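Local atomic coordinates of Lmo1076 protein (Listeria monocytogenes serovar 1/2a, PDB entry 5JQC), a protein that is a putative secreted autolysin, probably an amidase or related cell-wall hydrolase, represented here by a piece built of three GW domains. Residues 119-124 and 130-135; 123-128 and 156-161; 138-143 and 161-166; 147-152 and 168-173; 177-182 and 212-217. All blocks are in the same frame, centred on the assembly; numbering follows the deposited sequence.

Contact 1: residues 119-124 and 130-135; sequences GLWSEV and AKKLAT
Residues 120-121 and 132-134 pair as two short antiparallel strands whose register slips by one, because Leu133 and Ala134 both face Leu120. Leu120 N donates to Ala134 O (3.2 Å). The carbonyl oxygen of Leu120 takes a bond from Leu133 N at 2.7 Å, nearly along the C=O axis, and a weak one from Ala134 N. Beyond the slip, Ser122 N binds Lys131 O (2.8 Å), and Ser122 returns the grip through its side chain: OG, swung between the backbone N and the carbonyl carbon (chi1 68°), accepts from Lys131 N at 2.9 Å. One residue thus clasps both polar atoms of Lys131's backbone.

Trp121 and Lys132 form a non-hydrogen-bonded pair. The extended Lys132 chain runs obliquely over one face of the indole, CB standing 4.1 Å from the centroid of the six-membered ring of Trp121 in a CH-pi contact, with CD and CE following toward the rim at CZ2. The other side of the hairpin carries Leu120, whose CG meets Leu133 CB at 4.1 Å while its CB faces Ala134; Leu120 also packs on Phe161 and Ile168 of the neighbouring sheet. Near the turn, Ala130 CB sits against Glu123 CB and the carbonyl oxygen of Val124.

Two residues, Leu133 and Ala134, opposite the single Leu120 make a classic beta bulge, set in a small hairpin of an SH3-like GW domain.

Contact 2: residues 123-128 and 156-161; sequences EVPGTV and RTYYQF
Pro125 sets its CD-CG edge over one face of the Tyr158 phenol, the two ring carbons sharing the contact. CD stands over the middle of the ring, 3.6 Å from the Tyr158 centroid and only 1° off the normal, a well-centred CH-pi contact. CG reaches farther out, toward the hydroxyl end, and comes within 3.3 Å of Tyr158 CZ; it also approaches CE1, CE2 and OH. The phenol is brought to the proline by a first torsion that sets CG anti to the carbonyl carbon (chi1 -67°), on the side of strand 156-163 that faces the loop.

Val124 adds one methyl: its CG1 comes obliquely to Tyr158 CD2, at 3.9 Å, and no hydrogen bond crosses between the two segments. The same valine also packs on Trp170 and Ile153, so the tyrosine is one of several neighbours around it. Residues 124 to 127 make a type II beta turn, with Pro125 and Gly126 at its two central positions, in the loop that joins the two strands of the small hairpin in this SH3-like GW domain.

Two bonds converge on the carbonyl oxygen of Val124 and tie the turn together. Thr127 N closes it at 3.2 Å, and the Thr127 hydroxyl gives the shorter bond, OG1 to Val124 O at 2.6 Å, lying in the carbonyl plane on a lone pair.

Contact 3: residues 138-143 and 161-166; sequences GAYQNK and FQVGGK
Val163 is the residue on which both partners close, one methyl for each. Its CG2, anti to the carbonyl carbon, meets Tyr140 CD2 at 3.8 Å, approaching the phenol obliquely, with Val163 CB a little behind at 4.1 Å. This is the denser side: CG2 also lies in the plane of the Phe161 ring, at its edge, and the phenol of Tyr140 packs further on Leu120, Ile112 and Ile168.

The segments meet as two turns at one end of an SH3-like GW domain. Residues 140-143 form a type II turn closed by Lys143 N to Tyr140 O (3.1 Å), leading into strand 144-153. Facing it is the type I' turn 163-166, with Gly164 and Gly165 at its centre, the tight link of the hairpin formed by strands 156-163 and 166-172. Val163 N binds Lys166 O at 3.0 Å; the return bond from Lys166 N is weak.

On the solvent side the packing thins to the aliphatic chain of Lys143. Bent at chi2 (-149°), it crosses Val163 at about a right angle and touches CG1 with its CD at 3.8 Å. No hydrogen bond spans the two turns.

Contact 4: residues 147-152 and 168-173; sequences IIKQGQ and IGWLDA
Trp170 supplies most of the buried surface, with Lys149 second and Gly151 a minor third. The far rim of its indole, away from the pyrrole nitrogen, meets strand 147-152. CH2 is the main point of touch: Lys149 CD comes to 3.7 Å from it, and CB of the same lysine lies at 4.0 Å. The lysine chain, with CG anti to the backbone N (chi1 -152°) and extended from there on, passes obliquely by the benzene part of the ring, CD also nearing CZ2. The contact is made by methylenes, while the ammonium end continues beyond CD.

The next corner of the rim, CZ3, abuts the backbone. The carbonyl carbon of Gln150 and Gly151 N both stand 3.8 Å from Trp170 CZ3, at the edge of the ring and near its plane, with no side chain on Gly151 to intervene.

Gly169 and Trp170 form a Gly-Trp dipeptide of the kind that names the GW domains, here in an SH3-like fold. Strands 144-153 and 166-172 are separated in their sheet by strand 156-163; their segments approach to 8.9 Å between axes at an angle of 48°, and the indole reaches across that gap. It packs on Gln160 of the intervening strand and on Val124 of the hairpin loop, while Trp170 is also bound through its backbone to Trp121. Gln150 turns its side chain the other way, where NE2 donates to Asn102 O.

Contact 5: residues 177-182 and 212-217; sequences HVYDKI and SSMNKL
Met214, present as selenomethionine, brings its selenium up against two aromatic side chains that receive it differently. Against His177 the approach is oblique: SE lies 4.0 Å from the imidazole centroid, 32° off the ring normal, and is equally near CD2 and NE2 of that ring, 3.7 Å from His177 NE2. The two side chains run past each other in opposite directions. Tyr179 is met at its rim instead, with SE near the plane of the phenol, 81° off the normal and 5.3 Å from the centroid, in a Met-aromatic contact made at the edge.

The Tyr179 and Met214 side chains cross at about a right angle. CE1 of the tyrosine touches SE at 4.0 Å, and the terminal methyl CE extends to Tyr179 OH at 3.8 Å. A bend at the last torsion of Met214 (chi3 -96°) turns that methyl toward the hydroxyl, while the imidazole reaches the selenium because His177 CG is anti to its backbone N.

The polar ends are engaged elsewhere: His177 NE2 hydrogen-bonds with Asn208 ND2, and Tyr179 OH with Asp144 OD1. Asn208 also packs on Met214, as does Lys111 of strand 103-112, and a glycerol, probably from the crystallisation liquor, and a di(hydroxyethyl)ether molecule each lie about 4 Å from the His177 side chain.

No hydrogen bond joins the two segments themselves. The contact is a packing junction between consecutive GW domains: strand 176-178 and the linker after it, at the end of the middle domain, meet a loop of the following one.

Overall arrangement
Contacts 1 to 4 lie in the middle GW domain, and contact 5 joins its end to the next. Contact 1 closes the small hairpin; contact 2, centred about 8 Å from the centre of contact 1, brings the hairpin's loop to strand 156-163. That strand also serves contact 3, about 16 Å from contact 2 between centres, and runs between the two strands of contact 4, centred about 6 Å from contact 2. Contacts 2, 3 and 4 alternate along the chain, so the loops and strands of one domain are tied together out of sequence order. Contact 5 comes last, about 21 Å from contact 4 between centres, where the chain leaves the sheet after its outer strand 176-178.

Contact 1: residues 119-124 and 130-135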
# COMPACT_ATOMS: atom_id res chain seq x y z
N GLY A 119 -4.84 11.87 -3.29
CA GLY A 119 -6.11 11.46 -2.74
C GLY A 119 -5.96 10.42 -1.66
O GLY A 119 -4.90 9.80 -1.48
N LEU A 120 -7.04 10.20 -0.93
CA LEU A 120 -7.00 9.34 0.25
C LEU A 120 -8.08 8.28 0.08
O LEU A 120 -9.26 8.61 -0.02
CB LEU A 120 -7.22 10.16 1.52
CG LEU A 120 -7.42 9.36 2.81
CD1 LEU A 120 -6.31 8.33 3.03
CD2 LEU A 120 -7.49 10.31 3.99
N TRP A 121 -7.68 7.01 0.10
CA TRP A 121 -8.53 5.95 -0.39
C TRP A 121 -8.78 4.92 0.70
O TRP A 121 -7.95 4.73 1.60
CB TRP A 121 -7.92 5.25 -1.61
CG TRP A 121 -7.71 6.17 -2.78
CD1 TRP A 121 -6.63 6.97 -3.01
CD2 TRP A 121 -8.61 6.38 -3.88
NE1 TRP A 121 -6.80 7.67 -4.19
CE2 TRP A 121 -8.01 7.32 -4.74
CE3 TRP A 121 -9.86 5.86 -4.21
CZ2 TRP A 121 -8.62 7.74 -5.92
CZ3 TRP A 121 -10.47 6.29 -5.37
CH2 TRP A 121 -9.84 7.22 -6.22
N SER A 122 -9.91 4.21 0.58
CA SER A 122 -10.23 3.11 1.50
C SER A 122 -9.68 1.77 1.04
O SER A 122 -9.58 0.84 1.85
CB SER A 122 -11.75 2.99 1.68
OG SER A 122 -12.37 2.56 0.49
N GLU A 123 -9.34 1.63 -0.24
CA GLU A 123 -8.58 0.49 -0.72
C GLU A 123 -7.62 1.01 -1.78
O GLU A 123 -7.70 2.16 -2.20
CB GLU A 123 -9.47 -0.60 -1.32
CG GLU A 123 -10.64 -1.02 -0.46
CD GLU A 123 -10.23 -1.98 0.63
OE1 GLU A 123 -9.09 -2.48 0.57
OE2 GLU A 123 -11.07 -2.23 1.52
N VAL A 124 -6.70 0.14 -2.21
CA VAL A 124 -5.91 0.42 -3.41
C VAL A 124 -6.89 0.92 -4.47
O VAL A 124 -7.91 0.27 -4.73
CB VAL A 124 -5.13 -0.81 -3.87
CG1 VAL A 124 -4.37 -0.49 -5.14
CG2 VAL A 124 -4.19 -1.26 -2.80
N ALA A 130 -13.05 0.13 -3.30
CA ALA A 130 -12.19 1.28 -3.10
C ALA A 130 -13.00 2.57 -3.25
O ALA A 130 -13.63 2.78 -4.29
CB ALA A 130 -11.02 1.25 -4.09
N LYS A 131 -12.99 3.41 -2.21
CA LYS A 131 -13.68 4.70 -2.21
C LYS A 131 -12.70 5.79 -1.84
O LYS A 131 -11.77 5.58 -1.05
CB LYS A 131 -14.85 4.74 -1.22
CG LYS A 131 -15.87 3.63 -1.39
CD LYS A 131 -17.01 3.72 -0.38
CE LYS A 131 -18.17 2.79 -0.76
NZ LYS A 131 -18.69 3.08 -2.14
N LYS A 132 -12.90 6.97 -2.42
CA LYS A 132 -12.07 8.14 -2.10
C LYS A 132 -12.63 8.80 -0.86
O LYS A 132 -13.69 9.43 -0.92
CB LYS A 132 -12.04 9.12 -3.26
CG LYS A 132 -10.87 10.08 -3.23
CD LYS A 132 -10.80 10.83 -4.55
CE LYS A 132 -9.46 11.52 -4.76
NZ LYS A 132 -9.36 11.98 -6.19
N LEU A 133 -11.90 8.68 0.26
CA LEU A 133 -12.31 9.25 1.55
C LEU A 133 -12.16 10.76 1.59
O LEU A 133 -12.97 11.44 2.23
CB LEU A 133 -11.50 8.63 2.68
CG LEU A 133 -11.53 7.11 2.62
CD1 LEU A 133 -10.70 6.51 3.75
CD2 LEU A 133 -12.97 6.65 2.70
N ALA A 134 -11.13 11.30 0.96
CA ALA A 134 -10.97 12.74 0.94
C ALA A 134 -10.24 13.10 -0.33
O ALA A 134 -9.48 12.30 -0.87
CB ALA A 134 -10.22 13.25 2.18
N THR A 135 -10.51 14.30 -0.83
CA THR A 135 -9.91 14.72 -2.09
C THR A 135 -8.39 14.72 -1.99
O THR A 135 -7.70 14.28 -2.92
CB THR A 135 -10.44 16.08 -2.49
OG1 THR A 135 -11.84 15.96 -2.78
CG2 THR A 135 -9.71 16.60 -3.72

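Contact 2: residues 123-128 and 156-161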
# COMPACT_ATOMS: atom_id res chain seq x y z
N GLU A 123 -9.34 1.63 -0.24
CA GLU A 123 -8.58 0.49 -0.72
C GLU A 123 -7.62 1.01 -1.78
O GLU A 123 -7.70 2.16 -2.20
CB GLU A 123 -9.47 -0.60 -1.32
CG GLU A 123 -10.64 -1.02 -0.46
CD GLU A 123 -10.23 -1.98 0.63
OE1 GLU A 123 -9.09 -2.48 0.57
OE2 GLU A 123 -11.07 -2.23 1.52
N VAL A 124 -6.70 0.14 -2.21
CA VAL A 124 -5.91 0.42 -3.41
C VAL A 124 -6.89 0.92 -4.47
O VAL A 124 -7.91 0.27 -4.73
CB VAL A 124 -5.13 -0.81 -3.87
CG1 VAL A 124 -4.37 -0.49 -5.14
CG2 VAL A 124 -4.19 -1.26 -2.80
N PRO A 125 -6.65 2.08 -5.07
CA PRO A 125 -7.67 2.68 -5.95
C PRO A 125 -7.93 1.82 -7.18
O PRO A 125 -7.01 1.25 -7.77
CB PRO A 125 -7.07 4.04 -6.33
CG PRO A 125 -5.65 4.03 -5.83
CD PRO A 125 -5.55 3.01 -4.76
N GLY A 126 -9.21 1.74 -7.55
CA GLY A 126 -9.67 0.96 -8.69
C GLY A 126 -10.07 -0.45 -8.33
O GLY A 126 -10.82 -1.09 -9.08
N THR A 127 -9.58 -0.97 -7.20
CA THR A 127 -9.96 -2.30 -6.78
C THR A 127 -11.37 -2.28 -6.20
O THR A 127 -11.98 -1.23 -6.00
CB THR A 127 -8.95 -2.85 -5.77
OG1 THR A 127 -8.96 -2.05 -4.59
CG2 THR A 127 -7.55 -2.83 -6.37
N VAL A 128 -11.90 -3.47 -5.92
CA VAL A 128 -13.27 -3.57 -5.46
C VAL A 128 -13.38 -3.00 -4.05
O VAL A 128 -12.50 -3.23 -3.20
CB VAL A 128 -13.76 -5.03 -5.54
CG1 VAL A 128 -13.03 -5.92 -4.53
CG2 VAL A 128 -15.27 -5.10 -5.35
N ARG A 156 1.81 2.09 -9.71
CA ARG A 156 1.99 2.91 -8.51
C ARG A 156 1.82 2.06 -7.25
O ARG A 156 1.01 1.13 -7.22
CB ARG A 156 1.00 4.08 -8.49
CG ARG A 156 1.21 5.09 -9.60
CD ARG A 156 -0.10 5.22 -10.40
NE ARG A 156 0.09 5.64 -11.79
CZ ARG A 156 -0.84 6.25 -12.53
NH1 ARG A 156 -0.58 6.59 -13.78
NH2 ARG A 156 -2.03 6.53 -12.00
N THR A 157 2.58 2.40 -6.22
CA THR A 157 2.53 1.73 -4.93
C THR A 157 1.73 2.58 -3.95
O THR A 157 1.93 3.79 -3.86
CB THR A 157 3.93 1.48 -4.40
OG1 THR A 157 4.72 0.85 -5.42
CG2 THR A 157 3.90 0.58 -3.19
N TYR A 158 0.83 1.93 -3.22
CA TYR A 158 -0.05 2.56 -2.26
C TYR A 158 0.19 1.94 -0.89
O TYR A 158 0.12 0.72 -0.74
CB TYR A 158 -1.50 2.39 -2.66
CG TYR A 158 -1.83 3.14 -3.92
CD1 TYR A 158 -2.11 4.49 -3.88
CD2 TYR A 158 -1.81 2.50 -5.16
CE1 TYR A 158 -2.39 5.20 -5.02
CE2 TYR A 158 -2.10 3.21 -6.33
CZ TYR A 158 -2.39 4.56 -6.24
OH TYR A 158 -2.67 5.29 -7.37
N TYR A 159 0.44 2.78 0.11
CA TYR A 159 0.64 2.32 1.48
C TYR A 159 -0.66 2.45 2.27
O TYR A 159 -1.30 3.50 2.22
CB TYR A 159 1.69 3.15 2.20
CG TYR A 159 3.08 2.84 1.80
CD1 TYR A 159 3.41 1.64 1.20
CD2 TYR A 159 4.09 3.77 2.02
CE1 TYR A 159 4.71 1.37 0.84
CE2 TYR A 159 5.38 3.51 1.67
CZ TYR A 159 5.70 2.31 1.09
OH TYR A 159 7.01 2.06 0.73
N GLN A 160 -1.00 1.41 3.01
CA GLN A 160 -2.02 1.53 4.04
C GLN A 160 -1.33 2.00 5.32
O GLN A 160 -0.27 1.48 5.68
CB GLN A 160 -2.74 0.20 4.26
CG GLN A 160 -3.98 0.34 5.11
CD GLN A 160 -4.64 -0.97 5.39
OE1 GLN A 160 -3.98 -1.99 5.52
NE2 GLN A 160 -5.97 -0.95 5.49
N PHE A 161 -1.92 2.97 6.01
CA PHE A 161 -1.19 3.67 7.06
C PHE A 161 -2.10 4.05 8.22
O PHE A 161 -3.32 4.21 8.07
CB PHE A 161 -0.51 4.93 6.53
CG PHE A 161 -1.47 6.04 6.21
CD1 PHE A 161 -2.23 6.02 5.06
CD2 PHE A 161 -1.65 7.10 7.08
CE1 PHE A 161 -3.12 7.01 4.78
CE2 PHE A 161 -2.54 8.09 6.81
CZ PHE A 161 -3.28 8.06 5.66

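Contact 3: residues 138-143 and 161-166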
# COMPACT_ATOMS: atom_id res chain seq x y z
N GLY A 138 -4.63 15.90 2.94
CA GLY A 138 -4.02 17.09 3.52
C GLY A 138 -4.21 17.20 5.02
O GLY A 138 -3.35 17.76 5.70
N ALA A 139 -5.31 16.65 5.54
CA ALA A 139 -5.57 16.53 6.98
C ALA A 139 -4.45 15.86 7.75
O ALA A 139 -4.41 15.99 8.98
CB ALA A 139 -6.86 15.75 7.21
N TYR A 140 -3.57 15.12 7.08
CA TYR A 140 -2.49 14.41 7.76
C TYR A 140 -1.14 14.88 7.27
O TYR A 140 -0.14 14.18 7.45
CB TYR A 140 -2.65 12.91 7.56
CG TYR A 140 -4.02 12.40 7.89
CD1 TYR A 140 -5.02 12.43 6.94
CD2 TYR A 140 -4.30 11.87 9.13
CE1 TYR A 140 -6.28 11.94 7.23
CE2 TYR A 140 -5.56 11.38 9.43
CZ TYR A 140 -6.55 11.43 8.48
OH TYR A 140 -7.81 10.94 8.75
N GLN A 141 -1.08 16.04 6.64
CA GLN A 141 0.18 16.52 6.13
C GLN A 141 1.17 16.70 7.28
O GLN A 141 0.82 17.15 8.37
CB GLN A 141 -0.04 17.82 5.35
CG GLN A 141 1.19 18.52 4.79
CD GLN A 141 2.01 17.67 3.84
OE1 GLN A 141 1.61 16.57 3.43
NE2 GLN A 141 3.18 18.18 3.48
N ASN A 142 2.40 16.25 7.05
CA ASN A 142 3.51 16.36 8.00
C ASN A 142 3.28 15.60 9.30
O ASN A 142 4.04 15.78 10.25
CB ASN A 142 3.86 17.82 8.28
CG ASN A 142 4.54 18.48 7.10
OD1 ASN A 142 5.40 17.89 6.44
ND2 ASN A 142 4.16 19.73 6.82
N LYS A 143 2.28 14.71 9.36
CA LYS A 143 2.09 13.86 10.53
C LYS A 143 2.91 12.58 10.41
O LYS A 143 3.20 12.10 9.31
CB LYS A 143 0.61 13.48 10.73
CG LYS A 143 -0.32 14.65 11.01
CD LYS A 143 -1.50 14.23 11.90
CE LYS A 143 -2.20 15.46 12.49
NZ LYS A 143 -3.22 15.12 13.53
N PHE A 161 -1.92 2.97 6.01
CA PHE A 161 -1.19 3.67 7.06
C PHE A 161 -2.10 4.05 8.22
O PHE A 161 -3.32 4.21 8.07
CB PHE A 161 -0.51 4.93 6.53
CG PHE A 161 -1.47 6.04 6.21
CD1 PHE A 161 -2.23 6.02 5.06
CD2 PHE A 161 -1.65 7.10 7.08
CE1 PHE A 161 -3.12 7.01 4.78
CE2 PHE A 161 -2.54 8.09 6.81
CZ PHE A 161 -3.28 8.06 5.66
N GLN A 162 -1.48 4.25 9.38
CA GLN A 162 -2.16 4.63 10.61
C GLN A 162 -1.57 5.93 11.14
O GLN A 162 -0.36 6.16 11.05
CB GLN A 162 -2.02 3.55 11.67
CG GLN A 162 -2.42 2.17 11.19
CD GLN A 162 -2.27 1.12 12.27
OE1 GLN A 162 -1.20 0.95 12.85
NE2 GLN A 162 -3.35 0.39 12.54
N VAL A 163 -2.44 6.77 11.71
CA VAL A 163 -2.05 7.98 12.42
C VAL A 163 -2.73 7.95 13.79
O VAL A 163 -3.96 7.82 13.88
CB VAL A 163 -2.43 9.27 11.65
CG1 VAL A 163 -2.02 10.52 12.41
CG2 VAL A 163 -1.78 9.27 10.27
N GLY A 164 -1.94 8.06 14.85
CA GLY A 164 -2.47 7.92 16.20
C GLY A 164 -3.15 6.60 16.48
O GLY A 164 -4.24 6.57 17.07
N GLY A 165 -2.55 5.49 16.06
CA GLY A 165 -3.10 4.18 16.37
C GLY A 165 -4.30 3.77 15.55
O GLY A 165 -4.74 2.61 15.67
N LYS A 166 -4.84 4.65 14.71
CA LYS A 166 -6.02 4.36 13.90
C LYS A 166 -5.64 4.23 12.42
O LYS A 166 -5.01 5.14 11.85
CB LYS A 166 -7.09 5.45 14.09
CG LYS A 166 -8.07 5.22 15.25
CD LYS A 166 -7.41 5.38 16.62
CE LYS A 166 -8.36 5.09 17.79
NZ LYS A 166 -7.64 5.05 19.10

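Contact 4: residues 147-152 and 168-173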
# COMPACT_ATOMS: atom_id res chain seq x y z
N ILE A 147 3.16 2.52 8.56
CA ILE A 147 2.83 1.90 7.29
C ILE A 147 2.70 0.40 7.53
O ILE A 147 3.66 -0.26 7.95
CB ILE A 147 3.90 2.21 6.24
CG1 ILE A 147 3.81 3.69 5.84
CG2 ILE A 147 3.78 1.25 5.07
CD1 ILE A 147 5.17 4.36 5.59
N ILE A 148 1.51 -0.15 7.28
CA ILE A 148 1.20 -1.53 7.67
C ILE A 148 0.96 -2.46 6.48
O ILE A 148 0.92 -3.69 6.67
CB ILE A 148 -0.01 -1.58 8.62
CG1 ILE A 148 -1.28 -1.20 7.85
CG2 ILE A 148 0.21 -0.64 9.80
CD1 ILE A 148 -2.48 -0.99 8.72
N LYS A 149 0.80 -1.94 5.26
CA LYS A 149 0.52 -2.80 4.12
C LYS A 149 0.83 -2.02 2.85
O LYS A 149 0.71 -0.79 2.83
CB LYS A 149 -0.93 -3.26 4.14
CG LYS A 149 -1.20 -4.57 3.47
CD LYS A 149 -2.71 -4.76 3.36
CE LYS A 149 -3.07 -6.21 3.12
NZ LYS A 149 -4.53 -6.43 3.35
N GLN A 150 1.19 -2.74 1.79
CA GLN A 150 1.35 -2.12 0.48
C GLN A 150 0.59 -2.93 -0.56
O GLN A 150 0.27 -4.10 -0.36
CB GLN A 150 2.81 -2.00 0.06
CG GLN A 150 3.53 -3.29 -0.20
CD GLN A 150 4.85 -3.08 -0.89
OE1 GLN A 150 5.62 -2.23 -0.49
NE2 GLN A 150 5.10 -3.83 -1.97
N GLY A 151 0.32 -2.27 -1.69
CA GLY A 151 -0.27 -2.89 -2.85
C GLY A 151 -0.01 -2.03 -4.05
O GLY A 151 0.10 -0.80 -3.91
N GLN A 152 0.10 -2.62 -5.23
CA GLN A 152 0.41 -1.87 -6.42
C GLN A 152 -0.71 -2.00 -7.44
O GLN A 152 -1.44 -2.99 -7.45
CB GLN A 152 1.71 -2.32 -7.06
CG GLN A 152 2.91 -2.08 -6.16
CD GLN A 152 4.20 -2.58 -6.77
OE1 GLN A 152 4.19 -3.27 -7.80
NE2 GLN A 152 5.33 -2.23 -6.14
N ILE A 168 -5.99 4.79 8.78
CA ILE A 168 -6.66 5.87 8.06
C ILE A 168 -7.14 5.43 6.69
O ILE A 168 -8.25 5.78 6.26
CB ILE A 168 -5.72 7.08 7.95
CG1 ILE A 168 -5.27 7.50 9.35
CG2 ILE A 168 -6.41 8.21 7.25
CD1 ILE A 168 -6.42 7.96 10.23
N GLY A 169 -6.33 4.68 5.97
CA GLY A 169 -6.66 4.36 4.59
C GLY A 169 -5.39 4.08 3.80
O GLY A 169 -4.40 3.59 4.35
N TRP A 170 -5.46 4.40 2.52
CA TRP A 170 -4.39 4.12 1.58
C TRP A 170 -3.94 5.40 0.91
O TRP A 170 -4.76 6.24 0.50
CB TRP A 170 -4.84 3.11 0.52
CG TRP A 170 -5.12 1.72 1.06
CD1 TRP A 170 -6.25 1.29 1.71
CD2 TRP A 170 -4.28 0.57 0.93
NE1 TRP A 170 -6.15 -0.05 2.00
CE2 TRP A 170 -4.95 -0.52 1.54
CE3 TRP A 170 -3.02 0.34 0.36
CZ2 TRP A 170 -4.41 -1.79 1.59
CZ3 TRP A 170 -2.48 -0.93 0.43
CH2 TRP A 170 -3.17 -1.98 1.03
N LEU A 171 -2.63 5.54 0.77
CA LEU A 171 -2.05 6.76 0.25
C LEU A 171 -0.84 6.38 -0.58
O LEU A 171 -0.13 5.43 -0.26
CB LEU A 171 -1.66 7.70 1.41
CG LEU A 171 -1.06 9.06 1.08
CD1 LEU A 171 -2.05 9.88 0.30
CD2 LEU A 171 -0.63 9.79 2.35
N ASP A 172 -0.63 7.10 -1.68
CA ASP A 172 0.49 6.76 -2.55
C ASP A 172 1.80 6.83 -1.76
O ASP A 172 2.05 7.78 -1.02
CB ASP A 172 0.51 7.70 -3.75
CG ASP A 172 1.48 7.26 -4.85
OD1 ASP A 172 2.71 7.29 -4.60
OD2 ASP A 172 1.02 6.98 -5.98
N ALA A 173 2.62 5.79 -1.90
CA ALA A 173 3.89 5.71 -1.18
C ALA A 173 4.78 6.92 -1.41
O ALA A 173 5.64 7.21 -0.56
CB ALA A 173 4.62 4.44 -1.61

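Contact 5: residues 177-182 and 212-217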
# COMPACT_ATOMS: atom_id res chain seq x y z
N HIS A 177 7.67 10.03 3.70
CA HIS A 177 9.10 9.95 3.96
C HIS A 177 9.29 8.84 4.99
O HIS A 177 8.93 9.00 6.16
CB HIS A 177 9.66 11.26 4.49
CG HIS A 177 11.10 11.19 4.87
ND1 HIS A 177 12.12 11.56 4.02
CD2 HIS A 177 11.71 10.77 6.01
CE1 HIS A 177 13.29 11.39 4.62
NE2 HIS A 177 13.06 10.91 5.82
N VAL A 178 9.85 7.71 4.56
CA VAL A 178 9.98 6.57 5.46
C VAL A 178 11.26 6.69 6.28
O VAL A 178 12.34 6.94 5.74
CB VAL A 178 9.97 5.25 4.67
CG1 VAL A 178 9.91 4.07 5.63
CG2 VAL A 178 8.79 5.23 3.69
N TYR A 179 11.12 6.52 7.60
CA TYR A 179 12.28 6.51 8.47
C TYR A 179 13.04 5.21 8.32
O TYR A 179 12.44 4.14 8.15
CB TYR A 179 11.87 6.70 9.94
CG TYR A 179 11.10 7.99 10.17
CD1 TYR A 179 11.64 9.21 9.83
CD2 TYR A 179 9.83 7.97 10.74
CE1 TYR A 179 10.95 10.37 10.05
CE2 TYR A 179 9.14 9.11 10.96
CZ TYR A 179 9.69 10.32 10.62
OH TYR A 179 8.99 11.48 10.85
N ASP A 180 14.38 5.31 8.35
CA ASP A 180 15.25 4.14 8.48
C ASP A 180 15.05 3.52 9.84
O ASP A 180 14.97 4.24 10.85
CB ASP A 180 16.73 4.52 8.38
CG ASP A 180 17.07 5.22 7.09
OD1 ASP A 180 16.57 4.81 6.02
OD2 ASP A 180 17.89 6.17 7.17
N LYS A 181 15.01 2.18 9.89
CA LYS A 181 15.05 1.47 11.17
C LYS A 181 16.46 1.44 11.74
O LYS A 181 17.45 1.44 10.99
CB LYS A 181 14.56 0.03 11.02
CG LYS A 181 13.12 -0.09 10.57
CD LYS A 181 12.77 -1.55 10.35
CE LYS A 181 11.28 -1.75 10.15
NZ LYS A 181 10.53 -1.45 11.40
N ILE A 182 16.55 1.43 13.07
CA ILE A 182 17.82 1.12 13.73
C ILE A 182 18.01 -0.39 13.63
O ILE A 182 17.26 -1.16 14.24
CB ILE A 182 17.84 1.61 15.18
CG1 ILE A 182 17.56 3.12 15.22
CG2 ILE A 182 19.17 1.28 15.83
CD1 ILE A 182 17.50 3.70 16.60
N SER A 212 12.40 14.00 14.62
CA SER A 212 13.33 14.92 15.26
C SER A 212 14.79 14.68 14.91
O SER A 212 15.66 15.47 15.33
CB SER A 212 13.17 14.83 16.78
OG SER A 212 12.88 13.51 17.17
N SER A 213 15.10 13.62 14.17
CA SER A 213 16.48 13.30 13.83
C SER A 213 16.74 13.44 12.32
O SER A 213 17.71 12.88 11.80
CB SER A 213 16.83 11.89 14.33
OG SER A 213 15.80 10.97 13.99
N MSE A 214 15.87 14.17 11.62
CA MSE A 214 16.10 14.44 10.20
C MSE A 214 17.00 15.66 10.01
O MSE A 214 17.71 15.74 8.99
CB MSE A 214 14.77 14.64 9.45
CG MSE A 214 13.86 13.44 9.53
SE MSE A 214 12.47 13.57 8.25
CE MSE A 214 11.04 14.32 9.32
N ASN A 215 17.03 16.58 10.98
CA ASN A 215 17.75 17.84 10.82
C ASN A 215 18.76 18.09 11.94
O ASN A 215 18.42 18.04 13.12
CB ASN A 215 16.78 19.02 10.76
CG ASN A 215 16.40 19.35 9.35
OD1 ASN A 215 15.42 18.82 8.83
ND2 ASN A 215 17.20 20.20 8.69
N LYS A 216 19.98 18.43 11.53
CA LYS A 216 21.10 18.57 12.44
C LYS A 216 20.84 19.65 13.49
O LYS A 216 20.10 20.61 13.27
CB LYS A 216 22.39 18.88 11.66
CG LYS A 216 22.50 20.25 10.99
CD LYS A 216 23.60 20.27 9.91
CE LYS A 216 23.19 19.46 8.66
NZ LYS A 216 24.21 19.47 7.57
N LEU A 217 21.42 19.43 14.67
CA LEU A 217 21.46 20.46 15.70
C LEU A 217 22.63 21.41 15.49
O LEU A 217 22.54 22.59 15.85
CB LEU A 217 21.54 19.81 17.08
CG LEU A 217 20.35 18.94 17.49
CD1 LEU A 217 20.69 18.16 18.76
CD2 LEU A 217 19.11 19.81 17.69